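Local coordinates for 3-phytase (Klebsiella pneumoniae, PDB 2WNH), which probably hydrolyses phytate (inositol hexakisphosphate), starting at the 3-phosphate, as a member of the histidine acid phosphatase family, at residues R262-L267 with M296-M301; W218-L224 with L345-R349. The protein carries 3 engineered substitutions. All blocks are in the same frame, centred on the assembly; numbering follows the deposited sequence.

Contact 1 (R262-L267 with M296-M301); sequences RGSVLL and MVRTLM
M296 reaches across to R262 and G263 with its thioether. Its CG lies beside the backbone N (chi1 -71°) and the chain bends at chi3, which brings SD within 3.4 Å of R262 CB and lets CE rest 3.6 Å from R262 O. Next to the thioether the backbones come close: G263, which has no side chain, brings its CA to 5.2 Å from M296 CA. One turn on, L300 presses its CD1 branch against the same stretch of main chain, 3.5 Å from both G263 C and S264 N. The two segments, on helices 256-274 and 291-301 of the histidine acid phosphatase fold, cross at 82°, their axes 8.6 Å apart at closest approach, and 256-274 is kinked where V265 N and L266 N lack the bond to the preceding turn. From L266 on, the contact is between apolar side chains. L266 stands at about a right angle to V297, its CD2 meeting V297 CG2 at 3.7 Å. L267 divides its methyls: CD1 touches V297 CG1 and M301 CG, both at 3.9 Å, while CD2 lies 3.7 Å from L300 CB as the two leucines run past each other in opposite directions. V297 and M301 also touch L321 of strand 320-328, and S264 OG turns back to Q260 O within its own helix.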
loop_
_atom_site.group_PDB
_atom_site.type_symbol
_atom_site.label_atom_id
_atom_site.label_comp_id
_atom_site.label_asym_id
_atom_site.label_seq_id
_atom_site.Cartn_x
_atom_site.Cartn_y
_atom_site.Cartn_z
ATOM N N ARG B 262 -32.921 27.879 19.455
ATOM C CA ARG B 262 -32.245 27.590 18.200
ATOM C C ARG B 262 -31.421 26.290 18.176
ATOM O O ARG B 262 -31.024 25.855 17.104
ATOM C CB ARG B 262 -31.386 28.789 17.775
ATOM C CG ARG B 262 -32.202 30.032 17.342
ATOM C CD ARG B 262 -31.327 31.022 16.600
ATOM N NE ARG B 262 -30.921 30.507 15.296
ATOM C CZ ARG B 262 -29.733 30.713 14.729
ATOM N NH1 ARG B 262 -28.797 31.421 15.354
ATOM N NH2 ARG B 262 -29.473 30.183 13.538
ATOM N N GLY B 263 -31.176 25.698 19.340
ATOM C CA GLY B 263 -30.406 24.461 19.453
ATOM C C GLY B 263 -31.145 23.228 19.954
ATOM O O GLY B 263 -30.603 22.122 19.879
ATOM N N SER B 264 -32.366 23.381 20.483
ATOM C CA SER B 264 -33.085 22.215 21.023
ATOM C C SER B 264 -33.367 21.137 19.986
ATOM O O SER B 264 -33.298 19.955 20.298
ATOM C CB SER B 264 -34.404 22.621 21.696
ATOM O OG SER B 264 -34.152 23.325 22.903
ATOM N N VAL B 265 -33.692 21.550 18.765
ATOM C CA VAL B 265 -34.016 20.601 17.692
ATOM C C VAL B 265 -32.812 19.688 17.384
ATOM O O VAL B 265 -32.972 18.488 17.139
ATOM C CB VAL B 265 -34.540 21.350 16.443
ATOM C CG1 VAL B 265 -33.456 22.252 15.838
ATOM C CG2 VAL B 265 -35.143 20.401 15.419
ATOM N N LEU B 266 -31.613 20.264 17.464
ATOM C CA LEU B 266 -30.388 19.536 17.127
ATOM C C LEU B 266 -29.956 18.649 18.276
ATOM O O LEU B 266 -29.604 17.478 18.078
ATOM C CB LEU B 266 -29.269 20.532 16.756
ATOM C CG LEU B 266 -27.886 19.967 16.391
ATOM C CD1 LEU B 266 -27.959 18.872 15.292
ATOM C CD2 LEU B 266 -26.960 21.120 15.954
ATOM N N LEU B 267 -29.967 19.167 19.495
ATOM C CA LEU B 267 -29.604 18.287 20.597
ATOM C C LEU B 267 -30.598 17.131 20.666
ATOM O O LEU B 267 -30.200 15.976 20.857
ATOM C CB LEU B 267 -29.521 19.026 21.935
ATOM C CG LEU B 267 -29.237 18.121 23.157
ATOM C CD1 LEU B 267 -27.916 17.349 23.036
ATOM C CD2 LEU B 267 -29.193 18.940 24.438
ATOM N N MET B 296 -24.586 26.213 20.887
ATOM C CA MET B 296 -25.941 26.086 21.444
ATOM C C MET B 296 -26.173 24.716 22.063
ATOM O O MET B 296 -26.704 24.594 23.173
ATOM C CB MET B 296 -26.977 26.426 20.395
ATOM C CG MET B 296 -26.985 27.912 20.075
ATOM S SD MET B 296 -28.181 28.353 18.811
ATOM C CE MET B 296 -27.712 27.347 17.420
ATOM N N VAL B 297 -25.753 23.671 21.349
ATOM C CA VAL B 297 -25.861 22.318 21.876
ATOM C C VAL B 297 -25.118 22.118 23.208
ATOM O O VAL B 297 -25.695 21.571 24.163
ATOM C CB VAL B 297 -25.437 21.280 20.823
ATOM C CG1 VAL B 297 -25.423 19.883 21.449
ATOM C CG2 VAL B 297 -26.408 21.339 19.647
ATOM N N ARG B 298 -23.855 22.541 23.302
ATOM C CA ARG B 298 -23.112 22.358 24.545
ATOM C C ARG B 298 -23.725 23.185 25.673
ATOM O O ARG B 298 -23.686 22.776 26.819
ATOM C CB ARG B 298 -21.597 22.623 24.397
ATOM C CG ARG B 298 -21.203 24.017 23.919
ATOM C CD ARG B 298 -20.867 25.000 25.060
ATOM N NE ARG B 298 -20.563 26.320 24.492
ATOM C CZ ARG B 298 -19.376 26.648 23.976
ATOM N NH1 ARG B 298 -18.400 25.749 23.967
ATOM N NH2 ARG B 298 -19.161 27.867 23.457
ATOM N N THR B 299 -24.278 24.352 25.346
ATOM C CA THR B 299 -24.998 25.123 26.380
ATOM C C THR B 299 -26.184 24.350 26.957
ATOM O O THR B 299 -26.344 24.270 28.184
ATOM C CB THR B 299 -25.354 26.546 25.879
ATOM O OG1 THR B 299 -24.140 27.294 25.823
ATOM C CG2 THR B 299 -26.326 27.253 26.829
ATOM N N LEU B 300 -26.995 23.759 26.081
ATOM C CA LEU B 300 -28.135 22.945 26.524
ATOM C C LEU B 300 -27.684 21.725 27.315
ATOM O O LEU B 300 -28.338 21.306 28.283
ATOM C CB LEU B 300 -29.030 22.559 25.333
ATOM C CG LEU B 300 -29.720 23.719 24.598
ATOM C CD1 LEU B 300 -30.488 23.163 23.439
ATOM C CD2 LEU B 300 -30.625 24.479 25.547
ATOM N N MET B 301 -26.537 21.164 26.932
ATOM C CA MET B 301 -25.915 20.048 27.680
ATOM C C MET B 301 -25.348 20.467 29.022
ATOM O O MET B 301 -25.024 19.606 29.842
ATOM C CB MET B 301 -24.805 19.381 26.851
ATOM C CG MET B 301 -25.275 18.704 25.574
ATOM S SD MET B 301 -23.868 18.327 24.490
ATOM C CE MET B 301 -23.477 16.672 25.011
#

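Contact 2 (W218-L224 with L345-R349); sequences WSENLPL and LDDLR
A Schellman motif closes helix 204-219, with N221 at positive phi, and the turn that follows wraps round R349 at the end of the short helix 345-349. R349 leaves its backbone with CG anti to N (chi1 -173°) and stays extended as far as NE, which carries the chain across the indole of W218. CD sits over the five-membered ring, 3.7 Å from its centroid, as a CH-pi contact; the guanidinium follows over the six-membered ring, CZ 4.3 Å from that centroid and the planes 25° apart, a stacked cation-pi pair. On the opposite face of the guanidinium is N221 OD1, 3.4 Å from CZ, with the amide plane nearly perpendicular. The edge is held by main-chain carbonyls. NH1 donates to W218 O (3.0 Å), in the carbonyl plane and on a lone pair, while NH2 donates to L222 O (2.9 Å), arriving tilted from that carbonyl's plane. W218 O also accepts N221 N, so the capping turn and the arginine share one oxygen. At the indole's edge NE1 makes a weak, bent bond to D346 OD1 (3.1 Å). A second subunit completes the surroundings: its G115 O accepts from R349 NE, its G117 N donates to N221 OD1, and its D110 OD1 bonds N221 ND2. With three nitrogens bound to carbonyls and the pi face beneath it, the buried guanidinium has its rotation fixed; its charge is probably eased by carbonyl dipoles and the indole, in a setting that ties the helix end to the subunit interface.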
loop_
_atom_site.group_PDB
_atom_site.type_symbol
_atom_site.label_atom_id
_atom_site.label_comp_id
_atom_site.label_asym_id
_atom_site.label_seq_id
_atom_site.Cartn_x
_atom_site.Cartn_y
_atom_site.Cartn_z
ATOM N N TRP B 218 -3.970 32.016 11.352
ATOM C CA TRP B 218 -2.900 31.248 12.014
ATOM C C TRP B 218 -3.020 29.777 11.625
ATOM O O TRP B 218 -2.060 29.135 11.176
ATOM C CB TRP B 218 -2.940 31.365 13.556
ATOM C CG TRP B 218 -1.778 30.601 14.183
ATOM C CD1 TRP B 218 -1.788 29.314 14.670
ATOM C CD2 TRP B 218 -0.424 31.063 14.299
ATOM N NE1 TRP B 218 -0.523 28.962 15.100
ATOM C CE2 TRP B 218 0.327 30.022 14.898
ATOM C CE3 TRP B 218 0.219 32.277 13.987
ATOM C CZ2 TRP B 218 1.705 30.146 15.168
ATOM C CZ3 TRP B 218 1.600 32.399 14.259
ATOM C CH2 TRP B 218 2.318 31.337 14.847
ATOM N N SER B 219 -4.223 29.248 11.815
ATOM C CA SER B 219 -4.495 27.824 11.598
ATOM C C SER B 219 -4.292 27.418 10.142
ATOM O O SER B 219 -3.915 26.262 9.861
ATOM C CB SER B 219 -5.929 27.507 12.025
ATOM O OG SER B 219 -6.104 27.844 13.392
ATOM N N GLU B 220 -4.556 28.364 9.246
ATOM C CA GLU B 220 -4.391 28.234 7.788
ATOM C C GLU B 220 -2.928 28.104 7.333
ATOM O O GLU B 220 -2.652 27.706 6.197
ATOM C CB GLU B 220 -5.029 29.471 7.102
ATOM C CG GLU B 220 -4.850 29.601 5.569
ATOM C CD GLU B 220 -5.753 28.650 4.776
ATOM O OE1 GLU B 220 -6.419 27.797 5.379
ATOM O OE2 GLU B 220 -5.807 28.769 3.523
ATOM N N ASN B 221 -1.994 28.491 8.193
ATOM C CA ASN B 221 -0.600 28.686 7.734
ATOM C C ASN B 221 -0.438 29.833 6.703
ATOM O O ASN B 221 0.375 29.744 5.755
ATOM C CB ASN B 221 0.019 27.357 7.216
ATOM C CG ASN B 221 1.548 27.417 7.141
ATOM O OD1 ASN B 221 2.182 28.198 7.863
ATOM N ND2 ASN B 221 2.146 26.603 6.259
ATOM N N LEU B 222 -1.221 30.912 6.865
ATOM C CA LEU B 222 -0.935 32.155 6.121
ATOM C C LEU B 222 0.460 32.652 6.494
ATOM O O LEU B 222 0.881 32.514 7.648
ATOM C CB LEU B 222 -1.928 33.273 6.500
ATOM C CG LEU B 222 -3.354 33.244 5.962
ATOM C CD1 LEU B 222 -4.091 34.516 6.391
ATOM C CD2 LEU B 222 -3.467 33.091 4.439
ATOM N N PRO B 223 1.179 33.226 5.518
ATOM C CA PRO B 223 2.421 33.950 5.839
ATOM C C PRO B 223 2.151 34.970 6.931
ATOM O O PRO B 223 1.070 35.561 6.936
ATOM C CB PRO B 223 2.746 34.664 4.530
ATOM C CG PRO B 223 2.163 33.771 3.461
ATOM C CD PRO B 223 0.890 33.227 4.073
ATOM N N LEU B 224 3.115 35.176 7.832
ATOM C CA LEU B 224 2.934 36.115 8.954
ATOM C C LEU B 224 2.655 37.539 8.484
ATOM O O LEU B 224 1.895 38.277 9.123
ATOM C CB LEU B 224 4.147 36.112 9.870
ATOM C CG LEU B 224 4.488 34.784 10.567
ATOM C CD1 LEU B 224 5.704 34.971 11.452
ATOM C CD2 LEU B 224 3.314 34.186 11.363
ATOM N N LEU B 345 -3.475 24.858 18.006
ATOM C CA LEU B 345 -3.201 25.886 17.008
ATOM C C LEU B 345 -2.002 25.551 16.115
ATOM O O LEU B 345 -2.070 25.714 14.890
ATOM C CB LEU B 345 -2.945 27.229 17.709
ATOM C CG LEU B 345 -4.197 27.900 18.257
ATOM C CD1 LEU B 345 -3.777 28.905 19.333
ATOM C CD2 LEU B 345 -4.991 28.574 17.156
ATOM N N ASP B 346 -0.904 25.114 16.719
ATOM C CA ASP B 346 0.275 24.818 15.894
ATOM C C ASP B 346 0.094 23.532 15.083
ATOM O O ASP B 346 0.581 23.445 13.958
ATOM C CB ASP B 346 1.581 24.824 16.709
ATOM C CG ASP B 346 2.115 26.244 16.941
ATOM O OD1 ASP B 346 1.776 27.171 16.147
ATOM O OD2 ASP B 346 2.856 26.419 17.921
ATOM N N ASP B 347 -0.629 22.559 15.636
ATOM C CA ASP B 347 -0.914 21.302 14.916
ATOM C C ASP B 347 -1.732 21.572 13.645
ATOM O O ASP B 347 -1.473 20.964 12.592
ATOM C CB ASP B 347 -1.591 20.280 15.843
ATOM C CG ASP B 347 -0.570 19.531 16.734
ATOM O OD1 ASP B 347 0.663 19.745 16.603
ATOM O OD2 ASP B 347 -0.998 18.715 17.553
ATOM N N LEU B 348 -2.693 22.497 13.733
ATOM C CA LEU B 348 -3.488 22.893 12.561
ATOM C C LEU B 348 -2.597 23.613 11.560
ATOM O O LEU B 348 -2.612 23.288 10.383
ATOM C CB LEU B 348 -4.650 23.806 12.969
ATOM C CG LEU B 348 -5.766 23.064 13.693
ATOM C CD1 LEU B 348 -6.704 24.090 14.357
ATOM C CD2 LEU B 348 -6.562 22.125 12.775
ATOM N N ARG B 349 -1.801 24.576 12.045
ATOM C CA ARG B 349 -0.914 25.335 11.177
ATOM C C ARG B 349 0.052 24.413 10.428
ATOM O O ARG B 349 0.325 24.631 9.241
ATOM C CB ARG B 349 -0.138 26.381 11.985
ATOM C CG ARG B 349 0.682 27.340 11.111
ATOM C CD ARG B 349 1.222 28.506 11.922
ATOM N NE ARG B 349 2.058 29.391 11.103
ATOM C CZ ARG B 349 1.618 30.403 10.355
ATOM N NH1 ARG B 349 0.320 30.705 10.306
ATOM N NH2 ARG B 349 2.494 31.146 9.664
#

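In the fold
The two contacts lie on opposite sides of the chain's centre, their centres 30 Å apart and their nearest atoms about 15 Å apart, and they share no helix. In sequence contact 1 is nested within contact 2: 218-224 comes first, then 262-267 and 296-301, and 345-349 closes the loop. Between the last two segments run strands 320-328 and 334-342, an antiparallel pair of the central mixed sheet, so the chain passes from the helices of contact 1 through the sheet to the short helix of contact 2. Contact 1 lies wholly within one subunit and packs beside strand 320-328, whereas contact 2 lies at an interface with a neighbouring subunit of the four-chain assembly.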